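Possible metal-dependent hydrolase (Veillonella parvula, PDB 3RPC) is probably a metal-dependent hydrolase of the metallo-beta-lactamase superfamily, holding two zinc ions in the pocket where its substrate, not identified, would be cleaved. Local coordinates at residues D27-P32 against D76-A82; Q47-V52 against D228-H232; V68-H72 against D149-F155; G129-T134 against D168-D174. All blocks are in the same frame, centred on the assembly; numbering follows the deposited sequence.

Contact 1 of 4, residues D27-P32 against D76-A82; sequences DPFLAP and DHWDDTA. With ZN (zinc ion), chain F.
Asp27 meets the ring of His77 through one carboxylate oxygen: His77 ND1 donates to Asp27 OD2 over 2.7 Å. The bond runs near the plane of the imidazole but arrives 44° above that of the carboxylate, the two planes standing steeply to each other. With ND1 engaged, the opposite nitrogen, NE2, is presented to the chain F zinc ion at 2.2 Å, so Asp27 is a second-shell residue that fixes the ring's rotation. Asp27 OD2 is also hydrogen-bonded to Thr71 OG1. Asp76 supplies OD2 to the same metal at 2.4 Å, and Asp168 and His226 complete the protein ligands.

Farther along, Asp79 has CG between its own backbone N and carbonyl carbon (chi1 73°), which turns the carboxylate onto the 27-32 backbone. Its OD1 takes Leu30 N at 2.9 Å, nearly straight at 171°, and from the other face of the carboxylate Ala82 N at 3.0 Å, the N-cap bond of the helix. Phe29, CG anti to its backbone N, lays one ring face over Asp76 CA, a CH-pi contact 3.8 Å from the centroid, while Pro28 CG touches the edge of the Trp78 ring at CE3.

The 27-32 loop thus leaves strand 22-26 and runs over the start of helix 80-85, with Leu30 and Thr81 also packing on Met58 of helix 58-62.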
loop_
_atom_site.group_PDB
_atom_site.type_symbol
_atom_site.label_atom_id
_atom_site.label_comp_id
_atom_site.label_asym_id
_atom_site.label_seq_id
_atom_site.Cartn_x
_atom_site.Cartn_y
_atom_site.Cartn_z
ATOM N N ASP A 27 10.075 17.036 -3.876
ATOM C CA ASP A 27 9.900 16.612 -5.266
ATOM C C ASP A 27 10.398 17.641 -6.286
ATOM O O ASP A 27 9.626 18.122 -7.119
ATOM C CB ASP A 27 8.428 16.250 -5.517
ATOM C CG ASP A 27 8.026 14.946 -4.835
ATOM O OD1 ASP A 27 8.840 14.382 -4.084
ATOM O OD2 ASP A 27 6.879 14.491 -5.036
ATOM N N PRO A 28 11.702 17.944 -6.252
ATOM C CA PRO A 28 12.252 19.001 -7.112
ATOM C C PRO A 28 12.382 18.595 -8.581
ATOM O O PRO A 28 13.185 17.717 -8.929
ATOM C CB PRO A 28 13.638 19.245 -6.504
ATOM C CG PRO A 28 14.016 17.899 -5.972
ATOM C CD PRO A 28 12.739 17.365 -5.378
ATOM N N PHE A 29 11.581 19.251 -9.417
ATOM C CA PHE A 29 11.618 19.130 -10.862
ATOM C C PHE A 29 11.930 20.544 -11.309
ATOM O O PHE A 29 11.057 21.407 -11.293
ATOM C CB PHE A 29 10.227 18.668 -11.328
ATOM C CG PHE A 29 9.941 18.846 -12.805
ATOM C CD1 PHE A 29 10.896 18.563 -13.774
ATOM C CD2 PHE A 29 8.673 19.237 -13.221
ATOM C CE1 PHE A 29 10.601 18.712 -15.130
ATOM C CE2 PHE A 29 8.371 19.376 -14.569
ATOM C CZ PHE A 29 9.333 19.113 -15.525
ATOM N N LEU A 30 13.193 20.790 -11.645
ATOM C CA LEU A 30 13.694 22.166 -11.707
ATOM C C LEU A 30 14.046 22.675 -13.109
ATOM O O LEU A 30 14.575 23.784 -13.250
ATOM C CB LEU A 30 14.889 22.340 -10.747
ATOM C CG LEU A 30 14.619 21.924 -9.292
ATOM C CD1 LEU A 30 15.838 22.191 -8.398
ATOM C CD2 LEU A 30 13.381 22.639 -8.750
ATOM N N ALA A 31 13.749 21.892 -14.141
ATOM C CA ALA A 31 14.148 22.241 -15.510
ATOM C C ALA A 31 13.588 23.580 -15.976
ATOM O O ALA A 31 12.477 23.966 -15.609
ATOM C CB ALA A 31 13.723 21.134 -16.481
ATOM N N PRO A 32 14.349 24.297 -16.817
ATOM C CA PRO A 32 13.777 25.504 -17.427
ATOM C C PRO A 32 12.559 25.187 -18.297
ATOM O O PRO A 32 12.383 24.047 -18.730
ATOM C CB PRO A 32 14.922 26.039 -18.301
ATOM C CG PRO A 32 16.174 25.454 -17.681
ATOM C CD PRO A 32 15.765 24.098 -17.163
ATOM N N ASP A 76 8.820 14.529 -13.365
ATOM C CA ASP A 76 8.188 15.739 -12.851
ATOM C C ASP A 76 8.262 15.857 -11.329
ATOM O O ASP A 76 7.624 16.736 -10.746
ATOM C CB ASP A 76 6.745 15.884 -13.359
ATOM C CG ASP A 76 5.855 14.737 -12.927
ATOM O OD1 ASP A 76 6.253 13.573 -13.140
ATOM O OD2 ASP A 76 4.746 15.009 -12.395
ATOM N N HIS A 77 9.054 14.979 -10.705
ATOM C CA HIS A 77 9.336 15.037 -9.269
ATOM C C HIS A 77 10.831 14.976 -8.939
ATOM O O HIS A 77 11.216 15.167 -7.792
ATOM C CB HIS A 77 8.595 13.905 -8.550
ATOM C CG HIS A 77 7.116 13.997 -8.709
ATOM N ND1 HIS A 77 6.285 14.436 -7.703
ATOM C CD2 HIS A 77 6.325 13.768 -9.781
ATOM C CE1 HIS A 77 5.041 14.460 -8.146
ATOM N NE2 HIS A 77 5.040 14.056 -9.402
ATOM N N TRP A 78 11.655 14.701 -9.945
ATOM C CA TRP A 78 13.088 14.498 -9.742
ATOM C C TRP A 78 13.748 14.518 -11.109
ATOM O O TRP A 78 13.576 13.589 -11.904
ATOM C CB TRP A 78 13.360 13.154 -9.047
ATOM C CG TRP A 78 14.813 12.895 -8.745
ATOM C CD1 TRP A 78 15.621 11.959 -9.327
ATOM C CD2 TRP A 78 15.618 13.580 -7.783
ATOM N NE1 TRP A 78 16.887 12.024 -8.785
ATOM C CE2 TRP A 78 16.909 13.015 -7.836
ATOM C CE3 TRP A 78 15.372 14.626 -6.889
ATOM C CZ2 TRP A 78 17.954 13.462 -7.020
ATOM C CZ3 TRP A 78 16.405 15.071 -6.084
ATOM C CH2 TRP A 78 17.682 14.487 -6.156
ATOM N N ASP A 79 14.473 15.586 -11.414
ATOM C CA ASP A 79 15.011 15.713 -12.768
ATOM C C ASP A 79 16.506 16.016 -12.787
ATOM O O ASP A 79 17.115 16.248 -11.736
ATOM C CB ASP A 79 14.212 16.734 -13.604
ATOM C CG ASP A 79 14.469 18.177 -13.200
ATOM O OD1 ASP A 79 14.844 18.440 -12.032
ATOM O OD2 ASP A 79 14.261 19.056 -14.070
ATOM N N ASP A 80 17.086 15.990 -13.984
ATOM C CA ASP A 80 18.514 16.256 -14.145
ATOM C C ASP A 80 18.920 17.601 -13.559
ATOM O O ASP A 80 19.971 17.714 -12.931
ATOM C CB ASP A 80 18.911 16.179 -15.619
ATOM C CG ASP A 80 19.087 14.752 -16.102
ATOM O OD1 ASP A 80 19.188 13.845 -15.246
ATOM O OD2 ASP A 80 19.137 14.539 -17.334
ATOM N N THR A 81 18.082 18.613 -13.743
ATOM C CA THR A 81 18.403 19.927 -13.202
ATOM C C THR A 81 18.533 19.856 -11.687
ATOM O O THR A 81 19.470 20.405 -11.111
ATOM C CB THR A 81 17.366 20.974 -13.593
ATOM O OG1 THR A 81 17.278 21.040 -15.023
ATOM C CG2 THR A 81 17.753 22.335 -13.031
ATOM N N ALA A 82 17.601 19.162 -11.042
ATOM C CA ALA A 82 17.685 18.968 -9.601
ATOM C C ALA A 82 18.950 18.209 -9.223
ATOM O O ALA A 82 19.662 18.596 -8.305
ATOM C CB ALA A 82 16.452 18.233 -9.094
HETATM ZN ZN ZN F . 3.439 13.673 -10.874
HETATM O O HOH W 1 7.130 18.916 -9.363
HETATM O O HOH W 2 4.528 12.016 -12.047
HETATM O O HOH W 3 1.592 12.991 -12.516
#

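Contact 2 of 4, residues Q47-V52 against D228-H232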
loop_
_atom_site.group_PDB
_atom_site.type_symbol
_atom_site.label_atom_id
_atom_site.label_comp_id
_atom_site.label_asym_id
_atom_site.label_seq_id
_atom_site.Cartn_x
_atom_site.Cartn_y
_atom_site.Cartn_z
ATOM N N GLN A 47 2.303 19.307 -26.162
ATOM C CA GLN A 47 2.764 20.452 -25.393
ATOM C C GLN A 47 4.062 20.135 -24.654
ATOM O O GLN A 47 4.178 19.104 -23.986
ATOM C CB GLN A 47 1.674 20.880 -24.407
ATOM C CG GLN A 47 2.066 22.024 -23.487
ATOM C CD GLN A 47 1.020 23.121 -23.474
ATOM O OE1 GLN A 47 -0.148 22.880 -23.154
ATOM N NE2 GLN A 47 1.428 24.331 -23.848
ATOM N N ARG A 48 5.045 21.022 -24.786
ATOM C CA ARG A 48 6.318 20.846 -24.093
ATOM C C ARG A 48 6.181 21.198 -22.612
ATOM O O ARG A 48 5.233 21.867 -22.208
ATOM C CB ARG A 48 7.407 21.691 -24.766
ATOM C CG ARG A 48 7.668 21.284 -26.220
ATOM C CD ARG A 48 8.896 21.966 -26.820
ATOM N NE ARG A 48 10.118 21.671 -26.075
ATOM C CZ ARG A 48 10.832 20.560 -26.211
ATOM N NH1 ARG A 48 11.934 20.392 -25.489
ATOM N NH2 ARG A 48 10.457 19.619 -27.065
HETATM N N MSE A 49 7.136 20.749 -21.805
HETATM C CA MSE A 49 7.067 20.939 -20.357
HETATM C C MSE A 49 8.461 21.099 -19.775
HETATM O O MSE A 49 9.447 20.660 -20.378
HETATM C CB MSE A 49 6.375 19.738 -19.690
HETATM C CG MSE A 49 6.911 18.389 -20.124
HETATM SE SE MSE A 49 6.192 16.907 -19.075
HETATM C CE MSE A 49 7.503 16.939 -17.635
ATOM N N PRO A 50 8.558 21.746 -18.608
ATOM C CA PRO A 50 7.479 22.456 -17.914
ATOM C C PRO A 50 6.988 23.666 -18.705
ATOM O O PRO A 50 7.767 24.301 -19.419
ATOM C CB PRO A 50 8.129 22.889 -16.598
ATOM C CG PRO A 50 9.581 22.964 -16.908
ATOM C CD PRO A 50 9.848 21.889 -17.911
HETATM N N MSE A 51 5.708 23.995 -18.584
HETATM C CA MSE A 51 5.146 25.054 -19.412
HETATM C C MSE A 51 5.432 26.460 -18.890
HETATM O O MSE A 51 5.180 27.443 -19.592
HETATM C CB MSE A 51 3.646 24.853 -19.609
HETATM C CG MSE A 51 2.843 25.093 -18.370
HETATM SE SE MSE A 51 0.975 24.568 -18.625
HETATM C CE MSE A 51 1.192 22.919 -19.530
ATOM N N VAL A 52 5.974 26.557 -17.676
ATOM C CA VAL A 52 6.369 27.846 -17.115
ATOM C C VAL A 52 7.735 27.682 -16.478
ATOM O O VAL A 52 8.099 26.578 -16.083
ATOM C CB VAL A 52 5.376 28.362 -16.051
ATOM C CG1 VAL A 52 4.011 28.600 -16.677
ATOM C CG2 VAL A 52 5.255 27.374 -14.897
ATOM N N ASP A 228 -0.761 23.161 -13.918
ATOM C CA ASP A 228 -0.306 24.209 -14.828
ATOM C C ASP A 228 1.191 24.108 -15.142
ATOM O O ASP A 228 1.843 25.133 -15.376
ATOM C CB ASP A 228 -0.616 25.598 -14.250
ATOM C CG ASP A 228 -2.105 25.831 -13.979
ATOM O OD1 ASP A 228 -2.939 24.995 -14.348
ATOM O OD2 ASP A 228 -2.431 26.880 -13.379
ATOM N N THR A 229 1.735 22.897 -15.166
ATOM C CA THR A 229 3.169 22.715 -15.403
ATOM C C THR A 229 3.473 21.613 -16.420
ATOM O O THR A 229 4.120 21.871 -17.444
ATOM C CB THR A 229 3.923 22.410 -14.095
ATOM O OG1 THR A 229 3.588 23.393 -13.108
ATOM C CG2 THR A 229 5.441 22.429 -14.335
ATOM N N VAL A 230 3.040 20.386 -16.136
ATOM C CA VAL A 230 3.273 19.293 -17.074
ATOM C C VAL A 230 2.150 19.256 -18.107
ATOM O O VAL A 230 1.118 19.912 -17.939
ATOM C CB VAL A 230 3.461 17.912 -16.382
ATOM C CG1 VAL A 230 4.711 17.921 -15.491
ATOM C CG2 VAL A 230 2.230 17.495 -15.580
ATOM N N ASN A 231 2.363 18.519 -19.191
ATOM C CA ASN A 231 1.435 18.584 -20.314
ATOM C C ASN A 231 0.109 17.891 -20.062
ATOM O O ASN A 231 -0.917 18.324 -20.596
ATOM C CB ASN A 231 2.056 17.990 -21.573
ATOM C CG ASN A 231 2.361 16.519 -21.417
ATOM O OD1 ASN A 231 3.357 16.154 -20.804
ATOM N ND2 ASN A 231 1.493 15.660 -21.953
ATOM N N HIS A 232 0.127 16.807 -19.284
ATOM C CA HIS A 232 -1.035 15.916 -19.232
ATOM C C HIS A 232 -1.998 16.132 -18.069
ATOM O O HIS A 232 -2.979 15.404 -17.943
ATOM C CB HIS A 232 -0.621 14.439 -19.336
ATOM C CG HIS A 232 0.263 13.959 -18.224
ATOM N ND1 HIS A 232 1.057 14.806 -17.478
ATOM C CD2 HIS A 232 0.495 12.712 -17.747
ATOM C CE1 HIS A 232 1.733 14.102 -16.584
ATOM N NE2 HIS A 232 1.413 12.829 -16.729
#
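Met49 and Val230 lie side by side and point the same way, the selenomethionine methyl CE resting 3.7 Å from Val230 CG1. In Met49, CG between the backbone N and carbonyl carbon (chi1 49°) and an extended chi2 set SE across Asn231 at a slant, 3.4 Å from its OD1; the bend at the last torsion then places CE near Val230. The Asn231 amide is otherwise committed to an earlier part of the loop that holds 47-52: OD1 accepts from Phe39 N, and ND2 donates to Phe43 O.

Met51, also a selenomethionine, hooks round the other flank of the backbone. Its CG approaches Asp228 O at 3.2 Å, and the bend at chi3 (44°) carries CE to 3.4 Å from Val230 O. Between the two methionines, Pro50 sets CB against Thr229 CG2 at 3.5 Å and CA close to Thr229 O; a cis peptide precedes this proline. Thr229 O receives Met51 N at 2.9 Å, in the carbonyl plane and on a lone pair, as the one hydrogen bond joining the segments.

Two irregular loops are clasped here, one following strand 22-26 and the other strand 221-225. In the metallo-beta-lactamase fold the metal site lies at one edge of the beta sandwich, lined by loops; Val230, its side chain about 6 Å from a zinc ion, is consistent with this.

Contact 3 of 4, residues V68-H72 against D149-F155; sequences VVVTH and DAMGVIF. With ZN (zinc ion), chain E.
The imidazole of His72 carries the methyl of Ala150 on one face: CB stands 3.6 Å from the ring centroid and 17° off its normal, a CH-pi contact displaced toward the rim. At the edge, Thr71 OG1 lies in the ring plane and accepts from His72 ND1 at 3.0 Å, while NE2 holds the chain E zinc ion at 2.2 Å. Asp149 O comes obliquely to the same side chain, near CB. The Phe155 ring has Val153 CG1 over one face, and its edge receives Val69 CG2, which slides past in the opposite direction and stays 4.2 Å from CZ.

Backbone pairing is limited to Met151 N and Thr71 O, 3.2 Å apart, with the donor tilted 33° from the carbonyl plane. Beyond it the selenomethionine Met151 reaches out with its chain extended past CG, so that CE arrives at Val70 O, 3.6 Å away. Val69 CG1 packs obliquely on Val153 CG2. The segments run nearly antiparallel, 162° apart, where strand 67-69 of one sheet faces strand 152-156 of the other.

Thr71 OG1 is a polar junction within this apolar interface: it meets His72 ND1, Asp27 OD2 and a water that also donates to Met151 O at 2.8 Å. The negative charge of Asp27, relayed through the threonine hydroxyl, would probably polarise the imidazole, while Ala150 limits its tilt; together these contacts fix a zinc-binding histidine from its ND1 edge and one face.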
loop_
_atom_site.group_PDB
_atom_site.type_symbol
_atom_site.label_atom_id
_atom_site.label_comp_id
_atom_site.label_asym_id
_atom_site.label_seq_id
_atom_site.Cartn_x
_atom_site.Cartn_y
_atom_site.Cartn_z
ATOM N N VAL A 68 15.939 17.048 1.457
ATOM C CA VAL A 68 15.082 16.877 0.294
ATOM C C VAL A 68 14.208 15.647 0.518
ATOM O O VAL A 68 14.650 14.654 1.091
ATOM C CB VAL A 68 15.929 16.688 -0.979
ATOM C CG1 VAL A 68 15.050 16.660 -2.208
ATOM C CG2 VAL A 68 16.950 17.810 -1.113
ATOM N N VAL A 69 12.952 15.736 0.089
ATOM C CA VAL A 69 12.037 14.596 0.138
ATOM C C VAL A 69 11.635 14.299 -1.294
ATOM O O VAL A 69 11.140 15.176 -1.991
ATOM C CB VAL A 69 10.770 14.914 0.958
ATOM C CG1 VAL A 69 9.736 13.784 0.827
ATOM C CG2 VAL A 69 11.137 15.144 2.415
ATOM N N VAL A 70 11.878 13.069 -1.731
ATOM C CA VAL A 70 11.582 12.653 -3.093
ATOM C C VAL A 70 10.584 11.504 -3.014
ATOM O O VAL A 70 10.942 10.382 -2.642
ATOM C CB VAL A 70 12.874 12.207 -3.812
ATOM C CG1 VAL A 70 12.593 11.842 -5.259
ATOM C CG2 VAL A 70 13.925 13.319 -3.742
ATOM N N THR A 71 9.323 11.786 -3.340
ATOM C CA THR A 71 8.274 10.779 -3.165
ATOM C C THR A 71 8.380 9.637 -4.166
ATOM O O THR A 71 7.925 8.518 -3.895
ATOM C CB THR A 71 6.859 11.378 -3.228
ATOM O OG1 THR A 71 6.615 11.925 -4.536
ATOM C CG2 THR A 71 6.678 12.444 -2.156
ATOM N N HIS A 72 8.964 9.937 -5.319
ATOM C CA HIS A 72 9.234 8.965 -6.377
ATOM C C HIS A 72 10.062 9.659 -7.441
ATOM O O HIS A 72 10.195 10.882 -7.413
ATOM C CB HIS A 72 7.949 8.328 -6.957
ATOM C CG HIS A 72 7.026 9.280 -7.671
ATOM N ND1 HIS A 72 6.543 10.439 -7.100
ATOM C CD2 HIS A 72 6.445 9.198 -8.894
ATOM C CE1 HIS A 72 5.707 11.030 -7.939
ATOM N NE2 HIS A 72 5.642 10.306 -9.041
ATOM N N ASP A 149 5.566 2.861 -8.072
ATOM C CA ASP A 149 5.237 3.196 -6.684
ATOM C C ASP A 149 5.485 4.675 -6.436
ATOM O O ASP A 149 6.397 5.267 -7.023
ATOM C CB ASP A 149 6.102 2.407 -5.694
ATOM C CG ASP A 149 5.726 0.938 -5.610
ATOM O OD1 ASP A 149 4.629 0.550 -6.071
ATOM O OD2 ASP A 149 6.537 0.170 -5.055
ATOM N N ALA A 150 4.675 5.273 -5.572
ATOM C CA ALA A 150 4.887 6.667 -5.188
ATOM C C ALA A 150 4.281 6.925 -3.817
ATOM O O ALA A 150 3.078 6.759 -3.622
ATOM C CB ALA A 150 4.309 7.622 -6.250
HETATM N N MSE A 151 5.113 7.305 -2.851
HETATM C CA MSE A 151 4.636 7.458 -1.484
HETATM C C MSE A 151 4.036 8.837 -1.241
HETATM O O MSE A 151 4.256 9.784 -2.013
HETATM C CB MSE A 151 5.780 7.238 -0.480
HETATM C CG MSE A 151 6.810 8.355 -0.454
HETATM SE SE MSE A 151 8.102 8.087 0.981
HETATM C CE MSE A 151 9.371 9.490 0.452
ATOM N N GLY A 152 3.272 8.935 -0.160
ATOM C CA GLY A 152 3.019 10.209 0.479
ATOM C C GLY A 152 3.835 10.252 1.761
ATOM O O GLY A 152 4.498 9.268 2.125
ATOM N N VAL A 153 3.822 11.398 2.433
ATOM C CA VAL A 153 4.565 11.560 3.676
ATOM C C VAL A 153 3.725 12.347 4.675
ATOM O O VAL A 153 3.137 13.377 4.338
ATOM C CB VAL A 153 5.900 12.306 3.446
ATOM C CG1 VAL A 153 6.694 12.379 4.748
ATOM C CG2 VAL A 153 6.704 11.621 2.352
ATOM N N ILE A 154 3.656 11.834 5.899
ATOM C CA ILE A 154 3.097 12.563 7.031
ATOM C C ILE A 154 4.257 13.196 7.807
ATOM O O ILE A 154 5.223 12.511 8.149
ATOM C CB ILE A 154 2.294 11.605 7.949
ATOM C CG1 ILE A 154 0.915 11.312 7.338
ATOM C CG2 ILE A 154 2.152 12.184 9.351
ATOM C CD1 ILE A 154 -0.079 12.454 7.480
ATOM N N PHE A 155 4.195 14.509 8.023
ATOM C CA PHE A 155 5.202 15.203 8.838
ATOM C C PHE A 155 4.568 15.587 10.179
ATOM O O PHE A 155 3.540 16.265 10.212
ATOM C CB PHE A 155 5.702 16.493 8.164
ATOM C CG PHE A 155 6.323 16.297 6.803
ATOM C CD1 PHE A 155 7.703 16.332 6.645
ATOM C CD2 PHE A 155 5.533 16.123 5.680
ATOM C CE1 PHE A 155 8.279 16.186 5.392
ATOM C CE2 PHE A 155 6.104 15.974 4.419
ATOM C CZ PHE A 155 7.479 15.997 4.276
HETATM ZN ZN ZN E . 4.285 10.448 -10.824
HETATM O O HOH W 4 4.164 10.637 -4.685
HETATM O O HOH W 2 4.528 12.016 -12.047
#

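Contact 4 of 4, residues G129-T134 against D168-D174. With ZN (zinc ion), chain E; ZN (zinc ion), chain F.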
loop_
_atom_site.group_PDB
_atom_site.type_symbol
_atom_site.label_atom_id
_atom_site.label_comp_id
_atom_site.label_asym_id
_atom_site.label_seq_id
_atom_site.Cartn_x
_atom_site.Cartn_y
_atom_site.Cartn_z
ATOM N N GLY A 129 0.923 5.137 1.950
ATOM C CA GLY A 129 0.755 4.397 0.716
ATOM C C GLY A 129 0.050 5.168 -0.382
ATOM O O GLY A 129 -0.480 6.260 -0.162
ATOM N N GLY A 130 0.046 4.592 -1.576
ATOM C CA GLY A 130 -0.636 5.204 -2.699
ATOM C C GLY A 130 -0.651 4.300 -3.915
ATOM O O GLY A 130 0.166 3.374 -4.040
ATOM N N SER A 131 -1.586 4.573 -4.818
ATOM C CA SER A 131 -1.629 3.913 -6.119
ATOM C C SER A 131 -1.675 4.983 -7.192
ATOM O O SER A 131 -2.619 5.771 -7.241
ATOM C CB SER A 131 -2.859 3.020 -6.231
ATOM O OG SER A 131 -2.836 2.042 -5.208
ATOM N N HIS A 132 -0.651 5.011 -8.038
ATOM C CA HIS A 132 -0.487 6.050 -9.059
ATOM C C HIS A 132 -1.297 5.681 -10.307
ATOM O O HIS A 132 -0.761 5.651 -11.420
ATOM C CB HIS A 132 1.021 6.147 -9.382
ATOM C CG HIS A 132 1.470 7.440 -10.007
ATOM N ND1 HIS A 132 0.609 8.413 -10.471
ATOM C CD2 HIS A 132 2.720 7.903 -10.245
ATOM C CE1 HIS A 132 1.311 9.420 -10.967
ATOM N NE2 HIS A 132 2.596 9.132 -10.845
ATOM N N GLY A 133 -2.588 5.399 -10.110
ATOM C CA GLY A 133 -3.460 4.906 -11.165
ATOM C C GLY A 133 -4.566 4.032 -10.602
ATOM O O GLY A 133 -4.493 3.581 -9.461
ATOM N N THR A 134 -5.610 3.810 -11.401
ATOM C CA THR A 134 -6.704 2.944 -10.993
ATOM C C THR A 134 -6.324 1.479 -11.163
ATOM O O THR A 134 -5.321 1.149 -11.797
ATOM C CB THR A 134 -7.933 3.191 -11.869
ATOM O OG1 THR A 134 -7.591 2.894 -13.224
ATOM C CG2 THR A 134 -8.378 4.638 -11.760
ATOM N N ASP A 168 1.537 11.351 -5.475
ATOM C CA ASP A 168 0.923 10.926 -6.731
ATOM C C ASP A 168 0.141 9.626 -6.547
ATOM O O ASP A 168 0.642 8.536 -6.830
ATOM C CB ASP A 168 1.993 10.766 -7.822
ATOM C CG ASP A 168 2.282 12.066 -8.574
ATOM O OD1 ASP A 168 1.902 13.147 -8.091
ATOM O OD2 ASP A 168 2.892 11.997 -9.662
ATOM N N THR A 169 -1.082 9.761 -6.045
ATOM C CA THR A 169 -1.967 8.621 -5.836
ATOM C C THR A 169 -3.385 9.044 -6.154
ATOM O O THR A 169 -3.742 10.218 -6.033
ATOM C CB THR A 169 -1.876 8.104 -4.387
ATOM O OG1 THR A 169 -2.765 6.988 -4.202
ATOM C CG2 THR A 169 -2.204 9.208 -3.381
ATOM N N VAL A 170 -4.182 8.079 -6.587
ATOM C CA VAL A 170 -5.629 8.260 -6.625
ATOM C C VAL A 170 -6.193 7.989 -5.226
ATOM O O VAL A 170 -5.463 7.599 -4.317
ATOM C CB VAL A 170 -6.288 7.341 -7.668
ATOM C CG1 VAL A 170 -5.689 7.577 -9.045
ATOM C CG2 VAL A 170 -6.173 5.850 -7.275
ATOM N N TRP A 171 -7.486 8.206 -5.034
ATOM C CA TRP A 171 -8.069 7.994 -3.712
ATOM C C TRP A 171 -8.223 6.502 -3.428
ATOM O O TRP A 171 -9.048 5.838 -4.039
ATOM C CB TRP A 171 -9.428 8.679 -3.612
ATOM C CG TRP A 171 -9.895 8.808 -2.209
ATOM C CD1 TRP A 171 -10.352 7.804 -1.402
ATOM C CD2 TRP A 171 -9.964 10.008 -1.441
ATOM N NE1 TRP A 171 -10.681 8.312 -0.163
ATOM C CE2 TRP A 171 -10.465 9.666 -0.168
ATOM C CE3 TRP A 171 -9.662 11.346 -1.708
ATOM C CZ2 TRP A 171 -10.664 10.611 0.837
ATOM C CZ3 TRP A 171 -9.859 12.287 -0.710
ATOM C CH2 TRP A 171 -10.351 11.914 0.550
ATOM N N THR A 172 -7.415 5.981 -2.511
ATOM C CA THR A 172 -7.493 4.572 -2.123
ATOM C C THR A 172 -7.635 4.466 -0.609
ATOM O O THR A 172 -7.643 5.474 0.100
ATOM C CB THR A 172 -6.216 3.810 -2.499
ATOM O OG1 THR A 172 -5.136 4.265 -1.672
ATOM C CG2 THR A 172 -5.859 4.001 -3.968
ATOM N N SER A 173 -7.727 3.240 -0.097
ATOM C CA SER A 173 -7.787 3.054 1.343
ATOM C C SER A 173 -6.515 3.514 2.048
ATOM O O SER A 173 -6.531 3.773 3.250
ATOM C CB SER A 173 -8.082 1.593 1.685
ATOM O OG SER A 173 -9.373 1.231 1.217
ATOM N N ASP A 174 -5.411 3.612 1.312
ATOM C CA ASP A 174 -4.178 4.097 1.932
ATOM C C ASP A 174 -4.341 5.553 2.355
ATOM O O ASP A 174 -3.781 5.982 3.370
ATOM C CB ASP A 174 -2.987 3.934 0.989
ATOM C CG ASP A 174 -2.470 2.498 0.945
ATOM O OD1 ASP A 174 -2.575 1.799 1.971
ATOM O OD2 ASP A 174 -1.949 2.078 -0.106
HETATM ZN ZN ZN E . 4.285 10.448 -10.824
HETATM ZN ZN ZN F . 3.439 13.673 -10.874
HETATM O O HOH W 5 -1.172 5.075 4.094
HETATM O O HOH W 6 1.282 1.820 -1.379
HETATM O O HOH W 7 -3.097 2.699 -2.396
HETATM O O HOH W 2 4.528 12.016 -12.047
HETATM O O HOH W 3 1.592 12.991 -12.516
#
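Asp168 OD2 bridges both zinc ions, at 2.4 Å from the chain E ion and 2.1 Å from the chain F ion, and His132 NE2 binds the former at 2.1 Å. His72 and His74 complete the protein ligands of that ion. The side chains of His132 and Asp168 lie side by side with ring and carboxylate planes 61° apart, Asp168 CB sitting over one face of the imidazole, 3.5 Å from its centroid. His132 CG is anti to the backbone N (chi1 -159°), which carries the ring along Asp168, and its ND1 is hydrogen-bonded to Ile203 O.

Next outward, the two segments are joined by two hydrogen bonds, one between backbones and one to a side chain. Val170 N donates to Ser131 O at 2.9 Å and 164°, and Ser131 N donates to Thr169 OG1 at 2.8 Å. The Thr169 hydroxyl donates a hydrogen bond to Val170 O, so it both accepts and donates. A water joins Ser131 OG, Thr172 OG1 and Asp174 OD2.

Packing finishes the contact: Asp174 CB lies 3.6 Å from Gly129 C, Thr172 CG2 touches Ser131, and Val170 CG2 fits against Gly133 O. The 129-134 loop leads from strand 123-128 to helix 135-138, with Thr134 as N-cap; in the other segment, Thr172 is the N-cap of helix 173-182. Ser131 also packs on Ser173 of the second subunit.

Contacts 1, 3 and 4 converge on the two-zinc site. Contact 4 shares the chain F ion with contact 1 and the chain E ion with contact 3, and one water is common to all three. Although the centres of contacts 1 and 4 are about 22 Å apart, His77 NE2 comes within 3.0 Å of Asp168 OD2 at the metals. Besides the Asp27-Thr71 link between side chains, a probable backbone hydrogen bond of 2.9 Å from Asp27 N to Val69 O joins contacts 1 and 3. Contact 2 stands aside, its nearest atoms about 9 Å from contact 3 and 7 Å from contact 4, yet it packs on contact 1, with Asp76 CB 3.6 Å from Val230 CG1.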